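Local coordinates for protein HpcH/HpaI aldolase (Desulfitobacterium hafniense, PDB 3QZ6) that belongs to the HpcH/HpaI aldolase/citrate lyase family and folds as a TIM barrel of eight parallel strands wrapped by helices, at residues A79-L84 and E90-P95; T106-K111 and L115-V120; V171-R176 and E198-A203; K192-Y197 and M222-E227. All coordinates share one frame; numbering follows the deposited sequence.

Interaction 1: residues A79-L84 and E90-P95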
loop_
_atom_site.group_PDB
_atom_site.type_symbol
_atom_site.label_atom_id
_atom_site.label_comp_id
_atom_site.label_asym_id
_atom_site.label_seq_id
_atom_site.Cartn_x
_atom_site.Cartn_y
_atom_site.Cartn_z
ATOM N N ALA A 79 14.426 -24.527 -7.942
ATOM C CA ALA A 79 13.900 -23.370 -8.673
ATOM C C ALA A 79 13.649 -22.191 -7.729
ATOM O O ALA A 79 14.004 -21.053 -8.041
ATOM C CB ALA A 79 12.623 -23.731 -9.423
ATOM N N HIS A 80 13.049 -22.450 -6.567
ATOM C CA HIS A 80 12.799 -21.349 -5.630
ATOM C C HIS A 80 14.061 -20.927 -4.896
ATOM O O HIS A 80 14.411 -19.749 -4.866
ATOM C CB HIS A 80 11.707 -21.711 -4.625
ATOM C CG HIS A 80 10.343 -21.763 -5.240
ATOM N ND1 HIS A 80 9.866 -22.876 -5.901
ATOM C CD2 HIS A 80 9.377 -20.817 -5.346
ATOM C CE1 HIS A 80 8.650 -22.628 -6.354
ATOM N NE2 HIS A 80 8.331 -21.385 -6.035
ATOM N N VAL A 81 14.750 -21.894 -4.306
ATOM C CA VAL A 81 15.852 -21.555 -3.417
ATOM C C VAL A 81 17.055 -20.971 -4.152
ATOM O O VAL A 81 17.578 -19.929 -3.770
ATOM C CB VAL A 81 16.276 -22.769 -2.564
ATOM C CG1 VAL A 81 17.526 -22.434 -1.769
ATOM C CG2 VAL A 81 15.115 -23.174 -1.632
ATOM N N GLN A 82 17.495 -21.643 -5.209
ATOM C CA GLN A 82 18.664 -21.179 -5.945
ATOM C C GLN A 82 18.420 -19.790 -6.543
ATOM O O GLN A 82 19.228 -18.881 -6.369
ATOM C CB GLN A 82 19.034 -22.171 -7.055
ATOM C CG GLN A 82 20.205 -21.721 -7.919
ATOM C CD GLN A 82 21.543 -22.021 -7.262
ATOM O OE1 GLN A 82 21.739 -23.100 -6.705
ATOM N NE2 GLN A 82 22.457 -21.062 -7.304
ATOM N N ARG A 83 17.308 -19.620 -7.248
ATOM C CA ARG A 83 17.069 -18.358 -7.946
ATOM C C ARG A 83 16.903 -17.193 -6.979
ATOM O O ARG A 83 17.432 -16.107 -7.213
ATOM C CB ARG A 83 15.843 -18.447 -8.860
ATOM C CG ARG A 83 15.948 -19.530 -9.949
ATOM C CD ARG A 83 14.704 -19.501 -10.850
ATOM N NE ARG A 83 14.734 -18.345 -11.751
ATOM C CZ ARG A 83 13.812 -18.084 -12.671
ATOM N NH1 ARG A 83 12.746 -18.879 -12.795
ATOM N NH2 ARG A 83 13.951 -17.017 -13.459
ATOM N N LEU A 84 16.144 -17.401 -5.909
ATOM C CA LEU A 84 15.845 -16.286 -5.024
ATOM C C LEU A 84 17.084 -15.828 -4.268
ATOM O O LEU A 84 17.260 -14.633 -4.057
ATOM C CB LEU A 84 14.690 -16.611 -4.067
ATOM C CG LEU A 84 13.320 -16.715 -4.759
ATOM C CD1 LEU A 84 12.273 -17.283 -3.807
ATOM C CD2 LEU A 84 12.875 -15.361 -5.326
ATOM N N GLU A 90 17.798 -12.437 1.227
ATOM C CA GLU A 90 18.763 -12.910 2.225
ATOM C C GLU A 90 18.396 -14.294 2.729
ATOM O O GLU A 90 19.204 -14.981 3.376
ATOM C CB GLU A 90 18.873 -11.935 3.401
ATOM C CG GLU A 90 19.480 -10.585 3.019
ATOM C CD GLU A 90 19.989 -9.814 4.227
ATOM O OE1 GLU A 90 20.206 -10.441 5.284
ATOM O OE2 GLU A 90 20.171 -8.582 4.126
ATOM N N GLY A 91 17.172 -14.716 2.438
ATOM C CA GLY A 91 16.755 -16.032 2.887
ATOM C C GLY A 91 15.259 -16.221 2.905
ATOM O O GLY A 91 14.513 -15.499 2.224
ATOM N N PHE A 92 14.820 -17.179 3.716
ATOM C CA PHE A 92 13.479 -17.727 3.578
ATOM C C PHE A 92 12.747 -17.948 4.883
ATOM O O PHE A 92 13.348 -18.222 5.918
ATOM C CB PHE A 92 13.571 -19.080 2.871
ATOM C CG PHE A 92 14.259 -19.012 1.554
ATOM C CD1 PHE A 92 13.626 -18.435 0.463
ATOM C CD2 PHE A 92 15.547 -19.504 1.408
ATOM C CE1 PHE A 92 14.275 -18.348 -0.761
ATOM C CE2 PHE A 92 16.200 -19.424 0.197
ATOM C CZ PHE A 92 15.565 -18.853 -0.895
HETATM N N MSE A 93 11.427 -17.848 4.808
HETATM C CA MSE A 93 10.580 -18.467 5.805
HETATM C C MSE A 93 9.967 -19.679 5.121
HETATM O O MSE A 93 9.274 -19.543 4.110
HETATM C CB MSE A 93 9.490 -17.509 6.274
HETATM C CG MSE A 93 8.534 -18.130 7.294
HETATM SE SE MSE A 93 7.318 -16.797 8.089
HETATM C CE MSE A 93 6.309 -16.376 6.513
ATOM N N ILE A 94 10.262 -20.864 5.646
ATOM C CA ILE A 94 9.751 -22.105 5.080
ATOM C C ILE A 94 8.451 -22.466 5.798
ATOM O O ILE A 94 8.447 -22.675 7.011
ATOM C CB ILE A 94 10.765 -23.263 5.272
ATOM C CG1 ILE A 94 12.152 -22.857 4.750
ATOM C CG2 ILE A 94 10.272 -24.527 4.571
ATOM C CD1 ILE A 94 12.140 -22.482 3.263
ATOM N N PRO A 95 7.341 -22.549 5.057
ATOM C CA PRO A 95 6.037 -22.714 5.719
ATOM C C PRO A 95 5.733 -24.161 6.087
ATOM O O PRO A 95 6.228 -25.068 5.423
ATOM C CB PRO A 95 5.048 -22.238 4.649
ATOM C CG PRO A 95 5.735 -22.600 3.342
ATOM C CD PRO A 95 7.213 -22.365 3.595
#
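Helix 78-87 packs on strand 91-94 within a beta-alpha-beta unit of the TIM barrel, and Phe-92 makes the contact with Val-81 and Leu-84. The short segments run nearly antiparallel, at 154°, with their axes 9.6 Å apart. This is the return leg of the unit, where the chain turns from the outer helix back into the barrel wall. Phe-92 points outward from the strand and meets the helix with the rim of its ring. Its CE1 lies 3.8 Å from Leu-84 CB and 3.8 Å from Leu-84 CD1, both close to the ring plane. On the other side of the ring tip, Phe-92 CE2 touches Val-81 CG1 at 3.8 Å. Val-81 holds this methyl anti to the backbone N (chi1 173°), beside its own carbonyl carbon. The ring tip CZ sits between these two side chains and reaches the helix backbone, 3.7 Å from Val-81 O. The side-chain contacts are apolar and buried, and the ring edge is wedged between two helix residues. Around it, Phe-92 also touches Ile-146 of strand 145-150. Val-81 packs on Leu-109 and Ala-110 of helix 100-110, while Leu-84 reaches Phe-52 and Ile-55 of helix 52-65.

Interaction 2: residues T106-K111 and L115-V120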
loop_
_atom_site.group_PDB
_atom_site.type_symbol
_atom_site.label_atom_id
_atom_site.label_comp_id
_atom_site.label_asym_id
_atom_site.label_seq_id
_atom_site.Cartn_x
_atom_site.Cartn_y
_atom_site.Cartn_z
ATOM N N THR A 106 16.217 -27.842 2.542
ATOM C CA THR A 106 16.346 -26.392 2.421
ATOM C C THR A 106 17.807 -25.956 2.545
ATOM O O THR A 106 18.321 -25.197 1.721
ATOM C CB THR A 106 15.530 -25.652 3.479
ATOM O OG1 THR A 106 14.150 -26.026 3.367
ATOM C CG2 THR A 106 15.657 -24.146 3.261
ATOM N N VAL A 107 18.481 -26.453 3.569
ATOM C CA VAL A 107 19.882 -26.113 3.776
ATOM C C VAL A 107 20.777 -26.629 2.632
ATOM O O VAL A 107 21.682 -25.926 2.180
ATOM C CB VAL A 107 20.381 -26.623 5.141
ATOM C CG1 VAL A 107 21.901 -26.434 5.268
ATOM C CG2 VAL A 107 19.642 -25.893 6.264
ATOM N N ARG A 108 20.522 -27.842 2.155
ATOM C CA ARG A 108 21.302 -28.375 1.031
ATOM C C ARG A 108 21.225 -27.458 -0.197
ATOM O O ARG A 108 22.215 -27.252 -0.902
ATOM C CB ARG A 108 20.823 -29.772 0.642
ATOM C CG ARG A 108 21.701 -30.451 -0.434
ATOM C CD ARG A 108 21.134 -31.808 -0.884
ATOM N NE ARG A 108 19.855 -31.681 -1.593
ATOM C CZ ARG A 108 19.727 -31.375 -2.884
ATOM N NH1 ARG A 108 20.799 -31.154 -3.636
ATOM N NH2 ARG A 108 18.523 -31.290 -3.431
ATOM N N LEU A 109 20.042 -26.913 -0.459
ATOM C CA LEU A 109 19.851 -26.074 -1.637
ATOM C C LEU A 109 20.392 -24.668 -1.440
ATOM O O LEU A 109 20.750 -23.993 -2.405
ATOM C CB LEU A 109 18.373 -26.003 -1.994
ATOM C CG LEU A 109 17.739 -27.302 -2.507
ATOM C CD1 LEU A 109 16.222 -27.158 -2.563
ATOM C CD2 LEU A 109 18.295 -27.690 -3.881
ATOM N N ALA A 110 20.469 -24.242 -0.184
ATOM C CA ALA A 110 20.735 -22.842 0.146
ATOM C C ALA A 110 22.203 -22.536 0.413
ATOM O O ALA A 110 22.613 -21.376 0.359
ATOM C CB ALA A 110 19.904 -22.431 1.350
ATOM N N LYS A 111 22.984 -23.565 0.728
ATOM C CA LYS A 111 24.379 -23.365 1.125
ATOM C C LYS A 111 25.343 -23.848 0.050
ATOM O O LYS A 111 25.135 -24.904 -0.545
ATOM C CB LYS A 111 24.687 -24.124 2.428
ATOM C CG LYS A 111 23.949 -23.624 3.644
ATOM C CD LYS A 111 24.417 -22.242 4.045
ATOM C CE LYS A 111 23.479 -21.616 5.066
ATOM N NZ LYS A 111 23.838 -21.959 6.453
ATOM N N LEU A 115 28.866 -26.981 2.858
ATOM C CA LEU A 115 27.682 -27.023 3.713
ATOM C C LEU A 115 26.413 -27.401 2.948
ATOM O O LEU A 115 25.398 -27.748 3.554
ATOM C CB LEU A 115 27.495 -25.694 4.442
ATOM C CG LEU A 115 28.599 -25.304 5.432
ATOM C CD1 LEU A 115 28.282 -23.960 6.116
ATOM C CD2 LEU A 115 28.811 -26.404 6.477
ATOM N N GLY A 116 26.479 -27.341 1.620
ATOM C CA GLY A 116 25.324 -27.628 0.779
ATOM C C GLY A 116 25.737 -27.745 -0.677
ATOM O O GLY A 116 26.929 -27.823 -0.984
ATOM N N GLU A 117 24.758 -27.745 -1.575
ATOM C CA GLU A 117 25.020 -27.949 -2.991
ATOM C C GLU A 117 24.523 -26.783 -3.853
ATOM O O GLU A 117 24.253 -26.951 -5.045
ATOM C CB GLU A 117 24.417 -29.296 -3.444
ATOM C CG GLU A 117 25.115 -30.476 -2.726
ATOM C CD GLU A 117 24.434 -31.835 -2.888
ATOM O OE1 GLU A 117 23.361 -31.927 -3.509
ATOM O OE2 GLU A 117 24.993 -32.827 -2.374
ATOM N N ARG A 118 24.415 -25.599 -3.254
ATOM C CA ARG A 118 24.035 -24.405 -4.013
ATOM C C ARG A 118 25.050 -24.165 -5.137
ATOM O O ARG A 118 26.260 -24.202 -4.902
ATOM C CB ARG A 118 23.989 -23.172 -3.094
ATOM C CG ARG A 118 23.504 -21.901 -3.802
ATOM C CD ARG A 118 23.577 -20.657 -2.905
ATOM N NE ARG A 118 23.325 -19.438 -3.682
ATOM C CZ ARG A 118 23.444 -18.202 -3.207
ATOM N NH1 ARG A 118 23.795 -17.994 -1.939
ATOM N NH2 ARG A 118 23.206 -17.169 -4.001
ATOM N N GLY A 119 24.562 -23.907 -6.346
ATOM C CA GLY A 119 25.433 -23.614 -7.473
ATOM C C GLY A 119 25.980 -22.201 -7.409
ATOM O O GLY A 119 25.301 -21.292 -6.946
ATOM N N VAL A 120 27.209 -22.015 -7.877
ATOM C CA VAL A 120 27.879 -20.723 -7.807
ATOM C C VAL A 120 27.708 -19.975 -9.129
ATOM O O VAL A 120 28.280 -20.360 -10.146
ATOM C CB VAL A 120 29.393 -20.882 -7.512
ATOM C CG1 VAL A 120 30.037 -19.523 -7.306
ATOM C CG2 VAL A 120 29.622 -21.771 -6.277
HETATM O O HOH W 1 24.704 -19.715 0.207
#
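Arg-108 meets Glu-117 twice, once through the backbone and once through the side chains. The backbone N of Glu-117 gives an almost straight hydrogen bond to Arg-108 O, 2.7 Å long with an angle of 174°. The side chains add a salt bridge, with Arg-108 NH1 2.7 Å from Glu-117 OE1. This bond is bent, at 142°, and reaches the anti side of the carboxylate from out of its plane. The Arg-108 chain is extended to CD and then turns at chi3 (66°), which brings NH1 over to Glu-117. Arg-108 NH2 forms a salt bridge with Glu-105. The second backbone bond runs from Arg-118 N to Lys-111 O, 2.9 Å, with the donor above the carbonyl plane. These bonds tie the C-terminal end of helix 100-110 to the following loop, on the outside of the TIM barrel. Within the helix end, Val-107 O accepts from both Ala-110 N and Lys-111 N. The backbone of Gly-116 packs among the carbonyl oxygens of Val-107, Arg-108 and Lys-111, its CA 3.6 Å from Arg-108 O. Ala-110 O accepts from a water (2.7 Å), which accepts from Arg-118 NH1 (2.9 Å); Arg-118 NH2 forms a salt bridge with Asp-86.

Interaction 3: residues V171-R176 and E198-A203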
loop_
_atom_site.group_PDB
_atom_site.type_symbol
_atom_site.label_atom_id
_atom_site.label_comp_id
_atom_site.label_asym_id
_atom_site.label_seq_id
_atom_site.Cartn_x
_atom_site.Cartn_y
_atom_site.Cartn_z
ATOM N N VAL A 171 13.129 -19.898 14.333
ATOM C CA VAL A 171 11.831 -20.556 14.245
ATOM C C VAL A 171 10.719 -19.538 14.498
ATOM O O VAL A 171 10.891 -18.590 15.266
ATOM C CB VAL A 171 11.731 -21.742 15.242
ATOM C CG1 VAL A 171 11.760 -21.242 16.678
ATOM C CG2 VAL A 171 10.473 -22.553 14.982
ATOM N N ILE A 172 9.588 -19.726 13.827
ATOM C CA ILE A 172 8.452 -18.831 13.984
ATOM C C ILE A 172 7.164 -19.649 13.828
ATOM O O ILE A 172 7.222 -20.853 13.580
ATOM C CB ILE A 172 8.544 -17.625 12.996
ATOM C CG1 ILE A 172 7.642 -16.479 13.440
ATOM C CG2 ILE A 172 8.230 -18.040 11.569
ATOM C CD1 ILE A 172 7.977 -15.153 12.748
ATOM N N PHE A 173 6.011 -19.013 14.006
ATOM C CA PHE A 173 4.731 -19.714 13.939
ATOM C C PHE A 173 3.817 -19.167 12.855
ATOM O O PHE A 173 3.914 -17.994 12.476
ATOM C CB PHE A 173 4.016 -19.605 15.283
ATOM C CG PHE A 173 4.889 -19.964 16.442
ATOM C CD1 PHE A 173 5.162 -21.291 16.725
ATOM C CD2 PHE A 173 5.473 -18.976 17.215
ATOM C CE1 PHE A 173 5.987 -21.633 17.777
ATOM C CE2 PHE A 173 6.300 -19.307 18.272
ATOM C CZ PHE A 173 6.558 -20.638 18.551
ATOM N N GLY A 174 2.917 -20.023 12.380
ATOM C CA GLY A 174 1.799 -19.602 11.548
ATOM C C GLY A 174 0.542 -19.835 12.364
ATOM O O GLY A 174 -0.016 -20.928 12.356
ATOM N N PRO A 175 0.103 -18.812 13.104
ATOM C CA PRO A 175 -0.949 -19.023 14.112
ATOM C C PRO A 175 -2.281 -19.503 13.533
ATOM O O PRO A 175 -2.971 -20.297 14.170
ATOM C CB PRO A 175 -1.104 -17.640 14.753
ATOM C CG PRO A 175 0.182 -16.937 14.472
ATOM C CD PRO A 175 0.638 -17.441 13.134
ATOM N N ARG A 176 -2.652 -19.030 12.349
ATOM C CA ARG A 176 -3.938 -19.411 11.791
ATOM C C ARG A 176 -3.973 -20.906 11.478
ATOM O O ARG A 176 -4.906 -21.607 11.876
ATOM C CB ARG A 176 -4.263 -18.596 10.536
ATOM C CG ARG A 176 -5.653 -18.899 9.948
ATOM C CD ARG A 176 -6.067 -17.820 8.949
ATOM N NE ARG A 176 -6.205 -16.532 9.622
ATOM C CZ ARG A 176 -5.884 -15.359 9.081
ATOM N NH1 ARG A 176 -5.412 -15.299 7.846
ATOM N NH2 ARG A 176 -6.045 -14.238 9.776
ATOM N N GLU A 198 5.264 -22.050 23.674
ATOM C CA GLU A 198 6.190 -22.276 24.780
ATOM C C GLU A 198 7.046 -23.509 24.535
ATOM O O GLU A 198 8.258 -23.484 24.764
ATOM C CB GLU A 198 5.438 -22.420 26.111
ATOM C CG GLU A 198 4.683 -21.174 26.571
ATOM C CD GLU A 198 5.585 -20.135 27.228
ATOM O OE1 GLU A 198 6.813 -20.169 26.996
ATOM O OE2 GLU A 198 5.060 -19.283 27.983
ATOM N N LYS A 199 6.410 -24.591 24.092
ATOM C CA LYS A 199 7.130 -25.832 23.820
ATOM C C LYS A 199 8.185 -25.598 22.756
ATOM O O LYS A 199 9.309 -26.074 22.867
ATOM C CB LYS A 199 6.185 -26.943 23.365
ATOM C CG LYS A 199 5.410 -27.608 24.486
ATOM C CD LYS A 199 4.450 -28.659 23.945
ATOM C CE LYS A 199 3.624 -29.270 25.067
ATOM N NZ LYS A 199 2.557 -30.158 24.544
ATOM N N VAL A 200 7.825 -24.860 21.716
ATOM C CA VAL A 200 8.773 -24.612 20.641
ATOM C C VAL A 200 9.919 -23.717 21.109
ATOM O O VAL A 200 11.079 -23.951 20.772
ATOM C CB VAL A 200 8.084 -23.992 19.406
ATOM C CG1 VAL A 200 9.145 -23.544 18.385
ATOM C CG2 VAL A 200 7.113 -25.001 18.803
ATOM N N TYR A 201 9.599 -22.695 21.891
ATOM C CA TYR A 201 10.639 -21.805 22.404
ATOM C C TYR A 201 11.655 -22.560 23.287
ATOM O O TYR A 201 12.863 -22.324 23.213
ATOM C CB TYR A 201 10.015 -20.635 23.169
ATOM C CG TYR A 201 9.585 -19.468 22.289
ATOM C CD1 TYR A 201 9.620 -19.553 20.904
ATOM C CD2 TYR A 201 9.166 -18.276 22.858
ATOM C CE1 TYR A 201 9.234 -18.472 20.105
ATOM C CE2 TYR A 201 8.773 -17.199 22.079
ATOM C CZ TYR A 201 8.807 -17.302 20.705
ATOM O OH TYR A 201 8.427 -16.213 19.954
ATOM N N ARG A 202 11.172 -23.477 24.114
ATOM C CA ARG A 202 12.093 -24.276 24.929
ATOM C C ARG A 202 13.037 -25.101 24.057
ATOM O O ARG A 202 14.227 -25.210 24.351
ATOM C CB ARG A 202 11.330 -25.180 25.890
ATOM C CG ARG A 202 10.715 -24.436 27.057
ATOM C CD ARG A 202 9.982 -25.394 27.972
ATOM N NE ARG A 202 8.639 -24.917 28.254
ATOM C CZ ARG A 202 7.544 -25.624 28.016
ATOM N NH1 ARG A 202 7.653 -26.839 27.515
ATOM N NH2 ARG A 202 6.348 -25.119 28.289
ATOM N N ALA A 203 12.513 -25.669 22.973
ATOM C CA ALA A 203 13.363 -26.418 22.052
ATOM C C ALA A 203 14.354 -25.502 21.341
ATOM O O ALA A 203 15.519 -25.860 21.139
ATOM C CB ALA A 203 12.518 -27.195 21.039
#
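Strand 171-173 and helix segment 198-203 run almost exactly antiparallel, at 174°, with axes 9.6 Å apart and Val-171 nearest Val-200. From the strand, Val-171 and Phe-173 both point at the helix, and Val-200 touches both. Val-200 CG1 touches Val-171 CG2 at 3.8 Å. Val-200 CB lies 3.6 Å from Phe-173 CE1, in the plane of the ring and at its edge. The neighbouring edge of the same ring meets Tyr-201, with Phe-173 CE2 3.6 Å from Tyr-201 CE1. The two rings are inclined at 41°, with centroids 5.6 Å apart, so they neither stack nor form a T. Tyr-201 leaves the helix with CG anti to the carbonyl carbon (chi1 -85°), and its ring reaches back toward the barrel wall. Its hydroxyl bonds to Gly-212 O of strand 210-215. Helix 191-207 thus covers strand 170-173 in the outer layer of the TIM barrel and also reaches the next strand. The four touching side chains are all buried and meet through carbon. Cohesion across this contact therefore comes from dispersion and the exclusion of water, while Tyr-201 satisfies its polar end on a backbone carbonyl.

Interaction 4: residues K192-Y197 and M222-E227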
loop_
_atom_site.group_PDB
_atom_site.type_symbol
_atom_site.label_atom_id
_atom_site.label_comp_id
_atom_site.label_asym_id
_atom_site.label_seq_id
_atom_site.Cartn_x
_atom_site.Cartn_y
_atom_site.Cartn_z
ATOM N N LYS A 192 -4.192 -22.956 24.330
ATOM C CA LYS A 192 -3.564 -24.105 23.667
ATOM C C LYS A 192 -2.522 -23.665 22.635
ATOM O O LYS A 192 -1.505 -24.327 22.437
ATOM C CB LYS A 192 -4.609 -25.005 23.001
ATOM C CG LYS A 192 -5.421 -25.863 23.966
ATOM C CD LYS A 192 -6.545 -26.594 23.230
ATOM C CE LYS A 192 -6.265 -28.085 23.082
ATOM N NZ LYS A 192 -6.967 -28.661 21.895
ATOM N N VAL A 193 -2.782 -22.545 21.972
ATOM C CA VAL A 193 -1.841 -22.017 21.000
ATOM C C VAL A 193 -0.562 -21.565 21.707
ATOM O O VAL A 193 0.540 -21.910 21.292
ATOM C CB VAL A 193 -2.464 -20.858 20.190
ATOM C CG1 VAL A 193 -1.419 -20.173 19.336
ATOM C CG2 VAL A 193 -3.606 -21.376 19.325
ATOM N N TYR A 194 -0.713 -20.807 22.787
ATOM C CA TYR A 194 0.441 -20.368 23.566
ATOM C C TYR A 194 1.245 -21.523 24.189
ATOM O O TYR A 194 2.467 -21.441 24.301
ATOM C CB TYR A 194 0.024 -19.324 24.614
ATOM C CG TYR A 194 -0.115 -17.953 24.002
ATOM C CD1 TYR A 194 -1.327 -17.524 23.481
ATOM C CD2 TYR A 194 0.977 -17.105 23.897
ATOM C CE1 TYR A 194 -1.451 -16.282 22.897
ATOM C CE2 TYR A 194 0.861 -15.860 23.312
ATOM C CZ TYR A 194 -0.356 -15.454 22.817
ATOM O OH TYR A 194 -0.482 -14.216 22.231
ATOM N N GLU A 195 0.571 -22.603 24.568
ATOM C CA GLU A 195 1.270 -23.801 25.038
ATOM C C GLU A 195 2.227 -24.310 23.969
ATOM O O GLU A 195 3.373 -24.647 24.262
ATOM C CB GLU A 195 0.284 -24.915 25.383
ATOM C CG GLU A 195 -0.503 -24.705 26.661
ATOM C CD GLU A 195 -1.494 -25.830 26.916
ATOM O OE1 GLU A 195 -1.197 -26.985 26.531
ATOM O OE2 GLU A 195 -2.572 -25.555 27.490
ATOM N N CYS A 196 1.747 -24.382 22.726
ATOM C CA CYS A 196 2.600 -24.776 21.610
ATOM C C CYS A 196 3.799 -23.836 21.479
ATOM O O CYS A 196 4.940 -24.277 21.334
ATOM C CB CYS A 196 1.811 -24.800 20.291
ATOM S SG CYS A 196 0.555 -26.100 20.175
ATOM N N TYR A 197 3.540 -22.534 21.517
ATOM C CA TYR A 197 4.625 -21.563 21.391
ATOM C C TYR A 197 5.699 -21.844 22.431
ATOM O O TYR A 197 6.890 -21.863 22.121
ATOM C CB TYR A 197 4.111 -20.137 21.588
ATOM C CG TYR A 197 3.145 -19.643 20.536
ATOM C CD1 TYR A 197 3.035 -20.272 19.299
ATOM C CD2 TYR A 197 2.348 -18.532 20.781
ATOM C CE1 TYR A 197 2.147 -19.799 18.336
ATOM C CE2 TYR A 197 1.468 -18.055 19.832
ATOM C CZ TYR A 197 1.375 -18.685 18.613
ATOM O OH TYR A 197 0.482 -18.191 17.691
HETATM N N MSE A 222 3.168 -7.991 20.836
HETATM C CA MSE A 222 4.530 -8.480 20.644
HETATM C C MSE A 222 5.292 -8.543 21.978
HETATM O O MSE A 222 6.336 -9.176 22.072
HETATM C CB MSE A 222 5.302 -7.608 19.646
HETATM C CG MSE A 222 6.606 -8.250 19.175
HETATM SE SE MSE A 222 6.328 -9.657 17.821
HETATM C CE MSE A 222 5.604 -8.426 16.502
ATOM N N GLY A 223 4.767 -7.876 23.001
ATOM C CA GLY A 223 5.410 -7.857 24.305
ATOM C C GLY A 223 5.690 -9.257 24.818
ATOM O O GLY A 223 6.758 -9.528 25.376
ATOM N N TRP A 224 4.728 -10.154 24.608
ATOM C CA TRP A 224 4.846 -11.538 25.045
ATOM C C TRP A 224 6.120 -12.190 24.514
ATOM O O TRP A 224 6.827 -12.881 25.246
ATOM C CB TRP A 224 3.625 -12.343 24.588
ATOM C CG TRP A 224 3.591 -13.749 25.120
ATOM C CD1 TRP A 224 3.001 -14.176 26.276
ATOM C CD2 TRP A 224 4.173 -14.913 24.515
ATOM N NE1 TRP A 224 3.178 -15.529 26.422
ATOM C CE2 TRP A 224 3.893 -16.004 25.355
ATOM C CE3 TRP A 224 4.900 -15.134 23.341
ATOM C CZ2 TRP A 224 4.316 -17.301 25.063
ATOM C CZ3 TRP A 224 5.324 -16.424 23.054
ATOM C CH2 TRP A 224 5.030 -17.488 23.910
ATOM N N ALA A 225 6.410 -11.971 23.233
ATOM C CA ALA A 225 7.567 -12.596 22.599
ATOM C C ALA A 225 8.859 -11.923 23.040
ATOM O O ALA A 225 9.881 -12.582 23.270
ATOM C CB ALA A 225 7.428 -12.531 21.073
ATOM N N VAL A 226 8.814 -10.601 23.145
ATOM C CA VAL A 226 9.992 -9.837 23.541
ATOM C C VAL A 226 10.453 -10.229 24.953
ATOM O O VAL A 226 11.651 -10.413 25.197
ATOM C CB VAL A 226 9.734 -8.321 23.429
ATOM C CG1 VAL A 226 10.837 -7.525 24.121
ATOM C CG2 VAL A 226 9.611 -7.919 21.944
ATOM N N GLU A 227 9.501 -10.380 25.871
ATOM C CA GLU A 227 9.799 -10.871 27.227
ATOM C C GLU A 227 10.570 -12.188 27.196
ATOM O O GLU A 227 11.399 -12.465 28.068
ATOM C CB GLU A 227 8.503 -11.128 28.001
ATOM C CG GLU A 227 7.897 -9.932 28.692
ATOM C CD GLU A 227 6.665 -10.309 29.500
ATOM O OE1 GLU A 227 6.091 -11.396 29.253
ATOM O OE2 GLU A 227 6.276 -9.521 30.387
#
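Tyr-194 turns the edge of its ring onto the face of the Trp-224 indole, a T-shaped pair. The planes of the Tyr-194 ring and the five-membered ring of Trp-224 stand at 72°, with centroids 4.7 Å apart. One side of the tyrosine ring does the touching. Tyr-194 CD2 lies over one face of the indole, toward its rim, 3.4 Å from Trp-224 CE2. Tyr-194 CE2 lies 3.6 Å from Trp-224 CD2, so the tyrosine edge runs along the fused bond. Trp-224 has CG anti to its backbone N (chi1 -174°), which sends the indole across to helix 191-207. Tyr-194 OH is hydrogen-bonded to Glu-189. Tyr-197, one turn further along the helix, meets the far end of the indole, its CB 3.6 Å from Trp-224 CH2. Its ring and the six-membered ring of Trp-224 are oblique, at 58°. The three residues form an aromatic cluster that joins helix 191-207 to the short helix 223-227. Helix 191-207 lies between strands 170-173 and 210-215 in the chain, and helix 223-227 follows strand 210-215. Both belong to the outer layer of the TIM barrel. Within the cluster, Tyr-197 CE2 sits 4.1 Å above the centre of the Tyr-194 ring. Val-193 O lies 3.5 Å above one face of the Tyr-197 ring, toward its rim. Beyond the two segments, Phe-213 of strand 210-215 meets the rings of both Tyr-197 and Trp-224, and Arg-228 makes a cation-pi contact with Trp-224. Met-222 packs on Leu-256 and Val-226 on Pro-257, both of the second subunit.

Overall arrangement
The four contacts lie in one TIM barrel. Interactions 1 and 3 each lay a helix on a strand of the wall; 2 and 4 lie in the outer layer. Interactions 1 and 2 come first in the chain, one after the other, with centres 11 Å apart. They touch where helix 78-87 meets helix 100-110 and its loop, and Gln-82 NE2 probably bonds to Gly-119 O at 2.9 Å. Interactions 3 and 4 share helix 191-207, with centres 8 Å apart, and their segments alternate along the chain. Interactions 2 and 4 lie on opposite sides of the chain's centre, 32 Å between centres. Two separate parts of the helical layer are thus packed on one closed sheet, and Met-93 SE, touching Ile-172 CG2 at 3.8 Å, links the two pairs.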